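Local coordinates for amidohydrolase family protein (Acinetobacter baumannii, PDB 4I6K) that probably hydrolyses 2-pyrone-4,6-dicarboxylic acid or a related lactone, as a member of the amidohydrolase family, and binds citric acid in the crystal, at residues S60-E64 against H65-H69. Sequence-based numbering, arbitrary orientation.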
# COMPACT_ATOMS: atom_id res chain seq x y z
N SER A 60 1.46 -19.28 2.36
CA SER A 60 0.61 -20.24 3.07
C SER A 60 -0.75 -19.66 3.43
O SER A 60 -1.77 -20.35 3.38
CB SER A 60 1.31 -20.74 4.33
OG SER A 60 0.52 -21.73 4.94
N HIS A 61 -0.78 -18.39 3.82
CA HIS A 61 -2.04 -17.71 4.10
C HIS A 61 -2.87 -17.48 2.83
O HIS A 61 -4.10 -17.58 2.86
CB HIS A 61 -1.80 -16.39 4.82
CG HIS A 61 -1.30 -16.56 6.22
ND1 HIS A 61 -0.02 -16.23 6.60
CD2 HIS A 61 -1.91 -17.04 7.33
CE1 HIS A 61 0.14 -16.48 7.88
NE2 HIS A 61 -1.00 -16.97 8.35
N LEU A 62 -2.20 -17.15 1.73
CA LEU A 62 -2.88 -16.97 0.45
C LEU A 62 -3.57 -18.27 0.04
O LEU A 62 -4.74 -18.27 -0.33
CB LEU A 62 -1.89 -16.55 -0.65
CG LEU A 62 -1.15 -15.22 -0.47
CD1 LEU A 62 -0.41 -14.85 -1.76
CD2 LEU A 62 -2.13 -14.12 -0.09
N ASP A 63 -2.82 -19.37 0.12
CA ASP A 63 -3.35 -20.70 -0.18
C ASP A 63 -4.57 -21.04 0.67
O ASP A 63 -5.61 -21.41 0.14
CB ASP A 63 -2.26 -21.75 0.02
CG ASP A 63 -1.13 -21.58 -0.97
OD1 ASP A 63 -0.04 -22.15 -0.75
OD2 ASP A 63 -1.35 -20.88 -1.98
N GLU A 64 -4.43 -20.87 1.99
CA GLU A 64 -5.51 -21.18 2.92
C GLU A 64 -6.80 -20.39 2.67
O GLU A 64 -7.85 -20.74 3.19
CB GLU A 64 -5.06 -20.94 4.37
CG GLU A 64 -3.81 -21.72 4.76
CD GLU A 64 -3.51 -21.66 6.25
OE1 GLU A 64 -2.95 -22.65 6.77
OE2 GLU A 64 -3.83 -20.64 6.89
N HIS A 65 -6.72 -19.32 1.87
CA HIS A 65 -7.90 -18.49 1.59
C HIS A 65 -8.18 -18.30 0.11
O HIS A 65 -8.92 -17.39 -0.29
CB HIS A 65 -7.77 -17.13 2.27
CG HIS A 65 -7.72 -17.21 3.76
ND1 HIS A 65 -8.85 -17.07 4.55
CD2 HIS A 65 -6.69 -17.41 4.61
CE1 HIS A 65 -8.50 -17.17 5.82
NE2 HIS A 65 -7.20 -17.38 5.89
N ASN A 66 -7.58 -19.15 -0.71
CA ASN A 66 -7.86 -19.11 -2.14
C ASN A 66 -7.38 -17.84 -2.86
O ASN A 66 -7.91 -17.47 -3.90
CB ASN A 66 -9.35 -19.35 -2.37
CG ASN A 66 -9.80 -20.69 -1.83
OD1 ASN A 66 -9.12 -21.69 -2.03
ND2 ASN A 66 -10.93 -20.71 -1.13
N PHE A 67 -6.36 -17.19 -2.30
CA PHE A 67 -5.79 -16.04 -2.98
C PHE A 67 -4.83 -16.49 -4.06
O PHE A 67 -4.00 -17.37 -3.86
CB PHE A 67 -5.10 -15.11 -1.99
CG PHE A 67 -6.03 -14.15 -1.34
CD1 PHE A 67 -6.98 -14.59 -0.44
CD2 PHE A 67 -5.96 -12.79 -1.65
CE1 PHE A 67 -7.85 -13.69 0.17
CE2 PHE A 67 -6.83 -11.88 -1.04
CZ PHE A 67 -7.78 -12.34 -0.13
N THR A 68 -4.95 -15.88 -5.23
CA THR A 68 -4.15 -16.30 -6.35
C THR A 68 -2.86 -15.50 -6.40
O THR A 68 -1.83 -16.01 -6.85
CB THR A 68 -4.92 -16.11 -7.66
OG1 THR A 68 -5.41 -14.77 -7.73
CG2 THR A 68 -6.11 -17.07 -7.72
N HIS A 69 -2.91 -14.26 -5.91
CA HIS A 69 -1.78 -13.33 -6.02
C HIS A 69 -1.59 -12.43 -4.79
O HIS A 69 -2.51 -12.23 -4.00
CB HIS A 69 -1.93 -12.45 -7.27
CG HIS A 69 -2.17 -13.22 -8.53
ND1 HIS A 69 -1.16 -13.58 -9.39
CD2 HIS A 69 -3.31 -13.71 -9.06
CE1 HIS A 69 -1.67 -14.26 -10.41
NE2 HIS A 69 -2.97 -14.35 -10.23
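Leu62 and Phe67 meet where helix 55-64 ends in a Schellman motif. Two amides grip the carbonyl oxygen of Leu62 from opposite faces of its plane: Phe67 N donates to Leu62 O at 2.8 Å, and His65 N reaches the same Leu62 O at 3.1 Å. Asn66, the C-prime residue with positive phi (67°), turns the chain back, and its N bonds to Asp63 O at 3.1 Å. Along the Leu62 side chain, Leu62 CB lies 3.8 Å from Phe67 CB. With CG anti to the carbonyl carbon (chi1 -62°), the side chain lies against Phe67; at its fork Leu62 CD2 packs 3.7 Å from Phe67 CB, with Phe67 CG a little farther, while Leu62 CD1 reaches the backbone of His69, 4.0 Å from His69 O. The two side chains, Leu62 and Phe67, cross at about a right angle. The His65 ring folds back along the helix end, its CD2 edge in plane with His61 O at 3.1 Å and Glu64 O over one face; its NE2 is hydrogen-bonded to Glu261 OE2, on helix 260-270. That helix packs here through Tyr260 and Ile264, Asp29 of strand 28-32 touches Leu62 and Phe67, and the turn leads into strand 69-73 of the parallel amidohydrolase barrel.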